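Local coordinates for protein exoglucanase A (PDB 7CBD) that hydrolyses the beta-1,4-glucosidic linkages of cellulose with inversion of anomeric configuration, releasing cellobiose from non-reducing chain ends through this family 6 catalytic domain, at residues A[75-80]-A[137-142]; A[14-19]-A[87-92]; A[173-178]-A[217-222]; A[291-296]-A[358-363]; A[328-333]-A[396-401]. All blocks are in the same frame, centred on the assembly; numbering follows the deposited sequence.

Contact 1 of 5, residues A[75-80]-A[137-142]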
# COMPACT_ATOMS: atom_id res chain seq x y z
N ASN A 75 -18.34 -4.50 -12.77
CA ASN A 75 -18.79 -3.37 -11.97
C ASN A 75 -18.10 -2.09 -12.42
O ASN A 75 -18.73 -1.02 -12.47
CB ASN A 75 -18.47 -3.58 -10.50
CG ASN A 75 -19.22 -4.74 -9.89
OD1 ASN A 75 -20.23 -5.21 -10.42
ND2 ASN A 75 -18.73 -5.21 -8.74
N ALA A 76 -16.80 -2.17 -12.70
CA ALA A 76 -16.05 -1.00 -13.11
C ALA A 76 -16.58 -0.43 -14.43
O ALA A 76 -16.67 0.79 -14.58
CB ALA A 76 -14.56 -1.32 -13.21
N VAL A 77 -16.92 -1.28 -15.41
CA VAL A 77 -17.45 -0.68 -16.63
C VAL A 77 -18.78 0.01 -16.38
O VAL A 77 -19.04 1.08 -16.93
CB VAL A 77 -17.41 -1.55 -17.92
CG1 VAL A 77 -16.54 -2.79 -17.84
CG2 VAL A 77 -18.81 -1.75 -18.60
N ALA A 78 -19.62 -0.54 -15.48
CA ALA A 78 -20.88 0.14 -15.16
C ALA A 78 -20.62 1.47 -14.46
O ALA A 78 -21.28 2.48 -14.76
CB ALA A 78 -21.78 -0.76 -14.32
N GLN A 79 -19.66 1.50 -13.53
CA GLN A 79 -19.34 2.75 -12.83
C GLN A 79 -18.78 3.79 -13.79
O GLN A 79 -19.10 4.98 -13.68
CB GLN A 79 -18.36 2.47 -11.69
CG GLN A 79 -18.99 1.77 -10.51
CD GLN A 79 -18.00 1.49 -9.39
OE1 GLN A 79 -17.06 2.25 -9.17
NE2 GLN A 79 -18.22 0.39 -8.67
N GLN A 80 -17.96 3.36 -14.76
CA GLN A 80 -17.43 4.30 -15.75
C GLN A 80 -18.55 4.91 -16.58
O GLN A 80 -18.55 6.12 -16.84
CB GLN A 80 -16.41 3.59 -16.64
CG GLN A 80 -15.62 4.52 -17.56
CD GLN A 80 -16.42 4.94 -18.77
OE1 GLN A 80 -17.08 4.11 -19.41
NE2 GLN A 80 -16.39 6.23 -19.09
N TYR A 137 -13.61 -4.75 -21.60
CA TYR A 137 -13.04 -3.84 -20.61
C TYR A 137 -12.23 -2.71 -21.24
O TYR A 137 -11.56 -1.98 -20.52
CB TYR A 137 -12.25 -4.62 -19.56
CG TYR A 137 -13.09 -5.73 -19.00
CD1 TYR A 137 -12.67 -7.05 -19.03
CD2 TYR A 137 -14.35 -5.46 -18.48
CE1 TYR A 137 -13.47 -8.07 -18.54
CE2 TYR A 137 -15.16 -6.46 -17.99
CZ TYR A 137 -14.72 -7.76 -18.02
OH TYR A 137 -15.52 -8.76 -17.53
N GLU A 138 -12.32 -2.54 -22.56
CA GLU A 138 -11.58 -1.45 -23.20
C GLU A 138 -12.04 -0.08 -22.72
O GLU A 138 -11.28 0.89 -22.83
CB GLU A 138 -11.68 -1.58 -24.72
CG GLU A 138 -10.91 -2.79 -25.25
CD GLU A 138 -10.80 -2.82 -26.75
OE1 GLU A 138 -11.59 -2.12 -27.42
OE2 GLU A 138 -9.92 -3.54 -27.27
N SER A 139 -13.25 0.02 -22.16
CA SER A 139 -13.79 1.30 -21.72
C SER A 139 -13.31 1.73 -20.34
O SER A 139 -13.70 2.80 -19.87
CB SER A 139 -15.32 1.25 -21.73
OG SER A 139 -15.79 0.21 -20.90
N ILE A 140 -12.49 0.92 -19.66
CA ILE A 140 -11.94 1.29 -18.37
C ILE A 140 -10.42 1.26 -18.46
O ILE A 140 -9.83 0.75 -19.41
CB ILE A 140 -12.45 0.41 -17.21
CG1 ILE A 140 -11.94 -1.03 -17.35
CG2 ILE A 140 -13.98 0.48 -17.11
CD1 ILE A 140 -12.27 -1.90 -16.16
N ARG A 141 -9.78 1.85 -17.45
CA ARG A 141 -8.34 1.78 -17.27
C ARG A 141 -8.06 0.96 -16.02
O ARG A 141 -8.82 1.04 -15.05
CB ARG A 141 -7.75 3.18 -17.11
CG ARG A 141 -8.00 4.08 -18.31
CD ARG A 141 -7.60 5.52 -18.02
NE ARG A 141 -7.77 6.34 -19.21
CZ ARG A 141 -7.64 7.66 -19.26
NH1 ARG A 141 -7.36 8.35 -18.17
NH2 ARG A 141 -7.81 8.29 -20.41
N ILE A 142 -7.00 0.17 -16.05
CA ILE A 142 -6.60 -0.64 -14.90
C ILE A 142 -5.23 -0.16 -14.45
O ILE A 142 -4.28 -0.15 -15.23
CB ILE A 142 -6.59 -2.14 -15.23
CG1 ILE A 142 -7.98 -2.60 -15.72
CG2 ILE A 142 -6.12 -2.93 -14.02
CD1 ILE A 142 -8.13 -2.68 -17.22
O HOH W 1 -17.43 1.50 -19.22
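V77, Q80 and S139 meet round one water, which joins the helix to the turn where no direct hydrogen bond does. The water donates to the V77 carbonyl O at 2.8 Å and to Q80 OE1 at 2.6 Å, and accepts from S139 OG at 2.7 Å, so three groups grip it. A bend in the Q80 chain (chi2 -79°) lays its CG 3.5 Å from the carbonyl O of S139 and carries OE1 round to the water, while its NE2 is bonded to V85 O. S139 belongs to a type I turn, Y137 to I140, that feeds strand 141-146. The contact thus illustrates how an outer helix of the family 6 barrel, 69-83, is seated on the entry to a strand of the central sheet. Its apolar part is I140 against the helix: I140 CG2 rests 3.7 Å from V77 CA, and I140 CD1 reaches A76 CB at 3.8 Å. Toward the start of the turn, V77 CG1 meets the Y137 ring at its edge, in the ring plane, 3.5 Å from CD2, the two side chains crossing at about a right angle. Y137 OH is hydrogen-bonded to D74 OD1 on the same helix, which tethers the far end of the ring.

Contact 2 of 5, residues A[14-19]-A[87-92]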
# COMPACT_ATOMS: atom_id res chain seq x y z
N VAL A 14 -12.32 9.12 -12.51
CA VAL A 14 -12.82 8.60 -11.25
C VAL A 14 -12.10 7.29 -10.96
O VAL A 14 -11.45 6.71 -11.83
CB VAL A 14 -14.36 8.44 -11.29
CG1 VAL A 14 -14.77 7.39 -12.31
CG2 VAL A 14 -14.95 8.13 -9.93
N GLN A 15 -12.22 6.80 -9.73
CA GLN A 15 -11.65 5.51 -9.34
C GLN A 15 -12.75 4.54 -8.93
O GLN A 15 -13.76 4.93 -8.35
CB GLN A 15 -10.63 5.67 -8.21
CG GLN A 15 -9.45 6.54 -8.57
CD GLN A 15 -8.41 6.57 -7.46
OE1 GLN A 15 -7.99 5.52 -6.97
NE2 GLN A 15 -8.00 7.76 -7.07
N TYR A 16 -12.52 3.26 -9.22
CA TYR A 16 -13.49 2.21 -8.88
C TYR A 16 -13.72 2.13 -7.38
O TYR A 16 -12.77 2.11 -6.60
CB TYR A 16 -12.94 0.87 -9.35
CG TYR A 16 -13.77 -0.35 -8.98
CD1 TYR A 16 -15.00 -0.58 -9.57
CD2 TYR A 16 -13.30 -1.28 -8.06
CE1 TYR A 16 -15.75 -1.70 -9.25
CE2 TYR A 16 -14.04 -2.41 -7.73
CZ TYR A 16 -15.26 -2.61 -8.34
OH TYR A 16 -16.03 -3.73 -8.05
N VAL A 17 -14.99 2.02 -6.99
CA VAL A 17 -15.37 1.76 -5.61
C VAL A 17 -15.85 0.32 -5.50
O VAL A 17 -16.75 -0.10 -6.25
CB VAL A 17 -16.43 2.77 -5.13
CG1 VAL A 17 -16.85 2.46 -3.70
CG2 VAL A 17 -15.88 4.18 -5.23
N ASN A 18 -15.24 -0.44 -4.60
CA ASN A 18 -15.48 -1.87 -4.45
C ASN A 18 -16.72 -2.09 -3.59
O ASN A 18 -16.69 -1.83 -2.38
CB ASN A 18 -14.24 -2.50 -3.81
CG ASN A 18 -14.40 -3.97 -3.51
OD1 ASN A 18 -15.47 -4.55 -3.70
ND2 ASN A 18 -13.33 -4.59 -3.04
N PRO A 19 -17.83 -2.58 -4.17
CA PRO A 19 -19.06 -2.72 -3.37
C PRO A 19 -18.96 -3.75 -2.26
O PRO A 19 -19.69 -3.65 -1.27
CB PRO A 19 -20.12 -3.11 -4.41
CG PRO A 19 -19.33 -3.78 -5.49
CD PRO A 19 -17.99 -3.08 -5.54
N LEU A 87 -12.32 5.97 -15.99
CA LEU A 87 -12.31 5.35 -14.67
C LEU A 87 -11.07 4.48 -14.53
O LEU A 87 -10.72 3.75 -15.46
CB LEU A 87 -13.57 4.49 -14.48
CG LEU A 87 -13.62 3.67 -13.19
CD1 LEU A 87 -15.04 3.64 -12.64
CD2 LEU A 87 -13.10 2.25 -13.38
N VAL A 88 -10.41 4.57 -13.38
CA VAL A 88 -9.28 3.72 -13.03
C VAL A 88 -9.75 2.66 -12.03
O VAL A 88 -10.27 2.99 -10.96
CB VAL A 88 -8.12 4.53 -12.44
CG1 VAL A 88 -6.98 3.59 -12.02
CG2 VAL A 88 -7.62 5.58 -13.41
N PHE A 89 -9.53 1.39 -12.39
CA PHE A 89 -9.74 0.26 -11.51
C PHE A 89 -8.38 -0.13 -10.93
O PHE A 89 -7.48 -0.50 -11.68
CB PHE A 89 -10.34 -0.89 -12.33
CG PHE A 89 -10.37 -2.21 -11.62
CD1 PHE A 89 -11.05 -2.34 -10.42
CD2 PHE A 89 -9.72 -3.32 -12.14
CE1 PHE A 89 -11.08 -3.55 -9.75
CE2 PHE A 89 -9.75 -4.53 -11.48
CZ PHE A 89 -10.43 -4.64 -10.29
N ASN A 90 -8.23 0.01 -9.62
CA ASN A 90 -6.98 -0.36 -8.95
C ASN A 90 -6.97 -1.85 -8.65
O ASN A 90 -7.86 -2.36 -7.96
CB ASN A 90 -6.82 0.43 -7.65
CG ASN A 90 -6.58 1.90 -7.89
OD1 ASN A 90 -5.48 2.29 -8.29
ND2 ASN A 90 -7.60 2.71 -7.66
N LEU A 91 -5.93 -2.54 -9.14
CA LEU A 91 -5.81 -3.98 -9.04
C LEU A 91 -4.42 -4.28 -8.49
O LEU A 91 -3.43 -3.72 -8.96
CB LEU A 91 -5.88 -4.54 -10.46
CG LEU A 91 -6.50 -5.90 -10.83
CD1 LEU A 91 -5.75 -6.55 -11.99
CD2 LEU A 91 -6.67 -6.85 -9.69
N VAL A 92 -4.33 -5.17 -7.49
CA VAL A 92 -3.03 -5.52 -6.92
C VAL A 92 -2.62 -6.92 -7.38
O VAL A 92 -3.35 -7.90 -7.16
CB VAL A 92 -3.01 -5.44 -5.39
CG1 VAL A 92 -1.56 -5.50 -4.90
CG2 VAL A 92 -3.68 -4.16 -4.92
O HOH W 2 -10.17 1.20 -7.21
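V14, Q15 and Y16 lie along the start of strand 87-93, and the backbone and amide groups that meet there are largely paired. V88 uses both of its backbone groups: its N donates to V14 O over 2.8 Å, within the carbonyl plane, and its O receives Y16 N at 2.9 Å, the donor tilted from the plane. The same V88 O also takes a CA-H contact from Q15. Next comes an amide pair. N90 ND2 gives one hydrogen to Q15 OE1 at 2.9 Å, a bent bond (142° at the hydrogen), and the other to a water 3.0 Å away that in turn donates to Y16 O. N90 OD1 is satisfied by Y10 OH, so both ends of this buried amide are held. Over the other side of the sheet, F89 and Y16 form a T-shaped pair, the edge of F89 set toward the face of Y16 with centroids 5.1 Å apart. With CG anti to the backbone N in both (chi1 169° and 175°), the side chains run alongside each other although their rings are nearly perpendicular; Y16 OH ends in bonds to H72 and N75. V14 CG1 packs on L87 CD1 at 3.8 Å. Two parallel bridges, V14 with L87 and Q15 with V88, add strand 14-15 to 87-93 by the pairing that prevails in the central sheet of the distorted beta/alpha barrel of family 6.

Contact 3 of 5, residues A[173-178]-A[217-222]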
# COMPACT_ATOMS: atom_id res chain seq x y z
N GLY A 173 9.48 -13.30 -12.39
CA GLY A 173 8.05 -13.15 -12.24
C GLY A 173 7.59 -11.74 -12.50
O GLY A 173 6.57 -11.52 -13.17
N VAL A 174 8.32 -10.74 -11.99
CA VAL A 174 7.96 -9.36 -12.28
C VAL A 174 8.11 -9.06 -13.77
O VAL A 174 7.26 -8.39 -14.36
CB VAL A 174 8.72 -8.37 -11.38
CG1 VAL A 174 8.46 -6.93 -11.83
CG2 VAL A 174 8.30 -8.54 -9.93
N LYS A 175 9.18 -9.57 -14.40
CA LYS A 175 9.31 -9.41 -15.85
C LYS A 175 8.09 -9.96 -16.58
O LYS A 175 7.55 -9.32 -17.48
CB LYS A 175 10.59 -10.09 -16.36
CG LYS A 175 10.62 -10.22 -17.89
CD LYS A 175 11.85 -10.93 -18.42
CE LYS A 175 11.62 -11.47 -19.85
NZ LYS A 175 11.30 -10.42 -20.88
N TYR A 176 7.65 -11.16 -16.19
CA TYR A 176 6.51 -11.78 -16.86
C TYR A 176 5.24 -10.97 -16.66
O TYR A 176 4.48 -10.74 -17.60
CB TYR A 176 6.34 -13.21 -16.35
CG TYR A 176 5.37 -14.03 -17.17
CD1 TYR A 176 5.79 -14.67 -18.33
CD2 TYR A 176 4.04 -14.17 -16.79
CE1 TYR A 176 4.92 -15.43 -19.08
CE2 TYR A 176 3.16 -14.92 -17.54
CZ TYR A 176 3.60 -15.54 -18.69
OH TYR A 176 2.72 -16.30 -19.43
N ALA A 177 4.99 -10.54 -15.42
CA ALA A 177 3.82 -9.71 -15.13
C ALA A 177 3.84 -8.45 -15.97
O ALA A 177 2.85 -8.10 -16.62
CB ALA A 177 3.78 -9.37 -13.64
N LEU A 178 4.99 -7.76 -16.00
CA LEU A 178 5.10 -6.53 -16.77
C LEU A 178 4.91 -6.78 -18.26
O LEU A 178 4.21 -6.01 -18.94
CB LEU A 178 6.45 -5.87 -16.50
CG LEU A 178 6.66 -5.26 -15.11
CD1 LEU A 178 8.09 -4.79 -14.99
CD2 LEU A 178 5.71 -4.11 -14.86
N LYS A 217 14.82 -3.08 -18.14
CA LYS A 217 15.57 -3.43 -19.33
C LYS A 217 15.42 -4.90 -19.71
O LYS A 217 15.66 -5.26 -20.87
CB LYS A 217 17.04 -3.03 -19.18
CG LYS A 217 17.24 -1.52 -19.23
CD LYS A 217 18.69 -1.12 -19.05
CE LYS A 217 19.14 -1.26 -17.61
NZ LYS A 217 20.44 -0.59 -17.39
N SER A 218 15.00 -5.76 -18.77
CA SER A 218 14.76 -7.17 -19.07
C SER A 218 13.41 -7.41 -19.74
O SER A 218 13.20 -8.50 -20.28
CB SER A 218 14.83 -8.01 -17.79
OG SER A 218 13.64 -7.88 -17.01
N THR A 219 12.49 -6.45 -19.70
CA THR A 219 11.19 -6.65 -20.31
C THR A 219 11.28 -6.44 -21.83
O THR A 219 12.23 -5.85 -22.35
CB THR A 219 10.15 -5.69 -19.71
OG1 THR A 219 10.44 -4.35 -20.11
CG2 THR A 219 10.12 -5.79 -18.18
N THR A 220 10.26 -6.92 -22.55
CA THR A 220 10.32 -6.75 -24.00
C THR A 220 10.16 -5.29 -24.42
O THR A 220 10.73 -4.87 -25.42
CB THR A 220 9.29 -7.64 -24.71
OG1 THR A 220 7.98 -7.29 -24.27
CG2 THR A 220 9.55 -9.11 -24.43
N ALA A 221 9.38 -4.51 -23.67
CA ALA A 221 9.19 -3.11 -24.03
C ALA A 221 10.17 -2.16 -23.32
O ALA A 221 10.11 -0.95 -23.54
CB ALA A 221 7.75 -2.68 -23.77
N GLY A 222 11.06 -2.68 -22.48
CA GLY A 222 12.01 -1.81 -21.82
C GLY A 222 11.34 -0.89 -20.82
O GLY A 222 10.41 -1.27 -20.11
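S218, near the close of helix 202-218, offers its carbonyl O to K175 NZ at 2.8 Å, with the ammonium group tilted 18° from the carbonyl plane. K175 leaves its helix with CG pointing away from the backbone N (chi1 167°); the chain runs out extended, CD passing 3.8 Å from S218 OG, and turns only at the last bond (chi4 61°) to bring NZ to the carbonyl. That hydroxyl is itself bonded to V215 O and meets lysine carbons at that range. K175 NZ also forms a salt bridge with D179 OD2, which places the ammonium between a carboxylate and a helix-end carbonyl; both would be expected to favour the positive charge. Putting an alanine at K175 would probably leave S218 O without its ammonium donor and D179 without its salt-bridge mate. At T219 the chain departs from the helix, and the residue divides its duties: CG2 sits 3.9 Å from L178 CD1, while OG1 bonds back to A216 O and to S225. T220 follows, its backbone N held by D179 OD1, so the one aspartate serves both lysine and loop. Such packing, between helices 161-182 and 202-218 outside strand 187-192, belongs to the outer shell of a beta/alpha barrel.

Contact 4 of 5, residues A[291-296]-A[358-363]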
# COMPACT_ATOMS: atom_id res chain seq x y z
N GLY A 291 5.41 8.64 -13.12
CA GLY A 291 4.64 9.25 -12.06
C GLY A 291 4.61 8.38 -10.82
O GLY A 291 4.89 7.18 -10.88
N MET A 292 4.26 8.98 -9.69
CA MET A 292 4.32 8.32 -8.39
C MET A 292 2.94 8.30 -7.77
O MET A 292 2.13 9.21 -7.96
CB MET A 292 5.29 9.06 -7.44
CG MET A 292 6.63 9.42 -8.08
SD MET A 292 7.63 8.03 -8.66
CE MET A 292 8.28 7.49 -7.09
N LEU A 293 2.67 7.24 -7.01
CA LEU A 293 1.48 7.12 -6.19
C LEU A 293 1.90 6.91 -4.74
O LEU A 293 2.94 6.30 -4.48
CB LEU A 293 0.63 5.91 -6.59
CG LEU A 293 0.15 5.82 -8.03
CD1 LEU A 293 -0.52 4.48 -8.26
CD2 LEU A 293 -0.81 6.95 -8.36
N VAL A 294 1.10 7.40 -3.80
CA VAL A 294 1.23 7.03 -2.39
C VAL A 294 -0.07 6.38 -1.95
O VAL A 294 -1.15 6.93 -2.19
CB VAL A 294 1.57 8.22 -1.48
CG1 VAL A 294 1.70 7.76 -0.03
CG2 VAL A 294 2.85 8.89 -1.92
N ASP A 295 0.03 5.21 -1.31
CA ASP A 295 -1.09 4.58 -0.63
C ASP A 295 -1.32 5.33 0.68
O ASP A 295 -0.54 5.20 1.62
CB ASP A 295 -0.76 3.12 -0.34
CG ASP A 295 -1.92 2.36 0.29
OD1 ASP A 295 -2.97 2.97 0.56
OD2 ASP A 295 -1.78 1.14 0.51
N THR A 296 -2.39 6.13 0.73
CA THR A 296 -2.73 6.95 1.88
C THR A 296 -3.81 6.31 2.76
O THR A 296 -4.40 6.98 3.62
CB THR A 296 -3.17 8.35 1.43
OG1 THR A 296 -4.24 8.22 0.49
CG2 THR A 296 -2.01 9.08 0.76
N LEU A 358 3.36 13.33 -8.36
CA LEU A 358 2.28 12.46 -7.92
C LEU A 358 1.16 12.39 -8.96
O LEU A 358 0.52 13.40 -9.27
CB LEU A 358 1.70 12.94 -6.59
CG LEU A 358 2.68 12.86 -5.40
CD1 LEU A 358 2.19 13.73 -4.25
CD2 LEU A 358 2.87 11.42 -4.94
N ASP A 359 0.89 11.18 -9.45
CA ASP A 359 -0.28 10.98 -10.30
C ASP A 359 -1.57 11.03 -9.50
O ASP A 359 -2.61 11.47 -10.02
CB ASP A 359 -0.20 9.61 -10.99
CG ASP A 359 0.77 9.58 -12.16
OD1 ASP A 359 1.28 10.64 -12.59
OD2 ASP A 359 1.03 8.47 -12.66
N ALA A 360 -1.55 10.56 -8.25
CA ALA A 360 -2.73 10.42 -7.42
C ALA A 360 -2.32 9.96 -6.03
O ALA A 360 -1.25 9.37 -5.84
CB ALA A 360 -3.71 9.40 -8.00
N PHE A 361 -3.19 10.24 -5.06
CA PHE A 361 -3.25 9.46 -3.82
C PHE A 361 -4.30 8.37 -4.03
O PHE A 361 -5.36 8.62 -4.63
CB PHE A 361 -3.64 10.33 -2.62
CG PHE A 361 -2.64 11.39 -2.29
CD1 PHE A 361 -1.28 11.13 -2.39
CD2 PHE A 361 -3.04 12.64 -1.85
CE1 PHE A 361 -0.35 12.10 -2.09
CE2 PHE A 361 -2.11 13.62 -1.53
CZ PHE A 361 -0.76 13.35 -1.66
N VAL A 362 -4.00 7.17 -3.53
CA VAL A 362 -4.83 5.99 -3.72
C VAL A 362 -4.92 5.27 -2.38
O VAL A 362 -4.05 5.41 -1.52
CB VAL A 362 -4.26 5.05 -4.80
CG1 VAL A 362 -4.48 5.63 -6.18
CG2 VAL A 362 -2.77 4.83 -4.56
N TRP A 363 -5.98 4.47 -2.22
CA TRP A 363 -6.09 3.52 -1.11
C TRP A 363 -5.86 2.14 -1.72
O TRP A 363 -6.78 1.52 -2.25
CB TRP A 363 -7.44 3.61 -0.42
CG TRP A 363 -7.58 4.80 0.46
CD1 TRP A 363 -6.68 5.82 0.64
CD2 TRP A 363 -8.71 5.11 1.28
NE1 TRP A 363 -7.18 6.74 1.54
CE2 TRP A 363 -8.43 6.33 1.94
CE3 TRP A 363 -9.93 4.47 1.52
CZ2 TRP A 363 -9.33 6.92 2.82
CZ3 TRP A 363 -10.83 5.06 2.40
CH2 TRP A 363 -10.52 6.28 3.04
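V294, L358 and F361 form the apolar centre on one side of two parallel barrel strands of the family 6 fold; the axes of segments 291-295 and 360-362 lie 30° apart. V294 CG2 lies 3.9 Å from L358 CD2, and this side packs toward helix 270-283. On the reverse side, L293 CD2 rests against A360 CB at 3.8 Å. Backbone pairing is uneven, the second strand turning a corner at D359. D359 N donates to M292 O at 2.8 Å, yet past the corner V294 N, A360 N and A360 O are buried with no partner in the model. Pairing resumes where V362 N reaches V294 O at 3.2 Å and T296 N meets V362 O at 2.9 Å, nearly in line with C=O. Further out, D295 OD1 is held by S297 OG and OD2 by the backbone N of A234 and of K365; this side chain is about 9 Å from that of D371, a predicted active-site residue. T296 faces two rings: OG1 lies between the backbone N and the carbonyl carbon (chi1 55°), which puts CG2 3.8 Å from F361 CD1 and turns OG1 to W363. An alanine at T296 is likely to deprive R344 O of one of its donors and open a gap beside F361. W363 NE1 is another donor, and T296 OG1 lies at that indole's edge, in its plane, 3.4 Å from CD1.

Contact 5 of 5, residues A[328-333]-A[396-401]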
# COMPACT_ATOMS: atom_id res chain seq x y z
N ARG A 328 4.56 4.82 15.76
CA ARG A 328 5.01 3.45 15.89
C ARG A 328 6.24 3.34 16.80
O ARG A 328 6.96 4.31 17.04
CB ARG A 328 5.38 2.89 14.52
CG ARG A 328 4.18 2.55 13.67
CD ARG A 328 4.62 1.94 12.36
NE ARG A 328 5.17 2.95 11.48
CZ ARG A 328 5.50 2.73 10.21
NH1 ARG A 328 5.40 1.51 9.69
NH2 ARG A 328 5.96 3.73 9.47
N VAL A 329 6.45 2.13 17.30
CA VAL A 329 7.67 1.84 18.06
C VAL A 329 8.90 2.02 17.17
O VAL A 329 9.95 2.48 17.63
CB VAL A 329 7.59 0.42 18.66
CG1 VAL A 329 8.80 0.13 19.53
CG2 VAL A 329 6.30 0.24 19.47
N HIS A 330 8.78 1.68 15.89
CA HIS A 330 9.90 1.63 14.96
C HIS A 330 9.30 1.60 13.57
O HIS A 330 8.22 1.05 13.37
CB HIS A 330 10.73 0.36 15.23
CG HIS A 330 11.98 0.25 14.42
ND1 HIS A 330 11.99 -0.15 13.09
CD2 HIS A 330 13.28 0.45 14.76
CE1 HIS A 330 13.24 -0.17 12.65
NE2 HIS A 330 14.04 0.19 13.64
N ARG A 331 10.01 2.21 12.61
CA ARG A 331 9.46 2.37 11.27
C ARG A 331 9.39 1.06 10.49
O ARG A 331 8.79 1.05 9.40
CB ARG A 331 10.29 3.39 10.49
CG ARG A 331 10.42 4.73 11.18
CD ARG A 331 11.22 5.71 10.37
NE ARG A 331 10.38 6.35 9.36
CZ ARG A 331 10.82 6.91 8.23
NH1 ARG A 331 9.96 7.52 7.44
NH2 ARG A 331 12.10 6.85 7.90
N GLY A 332 9.98 -0.01 10.99
CA GLY A 332 9.89 -1.33 10.39
C GLY A 332 8.66 -2.12 10.79
O GLY A 332 8.50 -3.27 10.36
N ALA A 333 7.79 -1.54 11.61
CA ALA A 333 6.62 -2.25 12.13
C ALA A 333 5.52 -2.19 11.07
O ALA A 333 4.79 -1.20 10.95
CB ALA A 333 6.17 -1.65 13.46
N PRO A 396 14.19 -8.31 16.45
CA PRO A 396 15.48 -7.76 16.00
C PRO A 396 15.35 -6.79 14.84
O PRO A 396 16.18 -5.88 14.71
CB PRO A 396 16.28 -9.02 15.61
CG PRO A 396 15.65 -10.13 16.42
CD PRO A 396 14.18 -9.78 16.46
N LYS A 397 14.33 -6.95 13.99
CA LYS A 397 14.08 -6.05 12.87
C LYS A 397 13.66 -4.66 13.32
O LYS A 397 13.60 -3.74 12.48
CB LYS A 397 12.96 -6.59 11.97
CG LYS A 397 13.15 -7.97 11.35
CD LYS A 397 11.86 -8.35 10.61
CE LYS A 397 11.90 -9.72 9.97
NZ LYS A 397 10.67 -9.97 9.15
N LEU A 398 13.31 -4.49 14.60
CA LEU A 398 12.87 -3.23 15.16
C LEU A 398 13.85 -2.71 16.21
O LEU A 398 13.45 -2.04 17.16
CB LEU A 398 11.48 -3.39 15.77
CG LEU A 398 10.42 -3.99 14.84
CD1 LEU A 398 9.08 -4.10 15.54
CD2 LEU A 398 10.29 -3.17 13.55
N ASN A 399 15.14 -2.99 16.03
CA ASN A 399 16.16 -2.61 17.00
C ASN A 399 15.81 -3.14 18.40
O ASN A 399 15.86 -2.42 19.40
CB ASN A 399 16.39 -1.09 17.00
CG ASN A 399 17.62 -0.69 17.79
OD1 ASN A 399 18.44 -1.53 18.17
ND2 ASN A 399 17.76 0.61 18.03
N ASN A 400 15.41 -4.42 18.45
CA ASN A 400 15.13 -5.11 19.71
C ASN A 400 14.05 -4.41 20.52
O ASN A 400 14.23 -4.09 21.70
CB ASN A 400 16.40 -5.32 20.54
CG ASN A 400 17.33 -6.32 19.93
OD1 ASN A 400 16.91 -7.21 19.19
ND2 ASN A 400 18.62 -6.20 20.25
N GLN A 401 12.90 -4.17 19.87
CA GLN A 401 11.74 -3.57 20.51
C GLN A 401 10.50 -4.38 20.17
O GLN A 401 10.47 -5.11 19.18
CB GLN A 401 11.56 -2.11 20.06
CG GLN A 401 12.74 -1.21 20.45
CD GLN A 401 12.61 0.19 19.92
OE1 GLN A 401 12.24 1.11 20.66
NE2 GLN A 401 12.90 0.38 18.63
O HOH W 3 12.65 2.97 17.00
O HOH W 4 10.91 3.64 20.09
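Near the active site, the type I turn from H330 to A333 packs against the 396-401 hairpin loop, with H330 lying on L398; the side chain of A333 is about 9 Å from that of D371, a predicted active-site residue. The hairpin closes with a G1 bulge, N400 and Q401 both facing S395. At the core is a CH-pi contact: L398 CA stands 3.6 Å from the centroid of the H330 imidazole, only 9° off the ring normal. Both ring nitrogens are tied. ND1 accepts G332 N at 2.9 Å within the turn, and NE2 is bonded to E263, which probably holds the imidazole flat against the leucine. L398, its CG anti to the carbonyl carbon (chi1 -53°), brings CD2 3.4 Å from G332 C. Beside the ring, Q401 NE2 approaches the imidazole edge near CD2 and makes a straight bond (169°) to L398 O at 2.9 Å, with that oxygen in its amide plane. Two waters then link the loops: each donates to V329 O, one accepting from Q401 NE2 and the other donating to Q401 OE1. Nearby, the V329 and Q401 side chains run alongside but point opposite ways, V329 CG1 reaching Q401 CB at 3.6 Å.

Contacts 1, 2 and 4 all reach the barrel sheet of the catalytic domain. Contacts 1 and 2, centres about 9 Å apart, alternate along the chain and join directly: strands 87-93 and 141-146 are sheet neighbours, and Q79 of helix 69-83 bonds to V17. Contact 4 lies about 13 Å from contact 2 between centres, and the two touch where Q15 meets V362, so strands from early and late sequence come together there. Contact 3, in the outer helices about 25 Å from contact 1 between centres, follows in series. Contact 5 alternates with contact 4 but sits about 26 Å away; both bring side chains within about 9 Å of D371's, framing that site from sheet and loops.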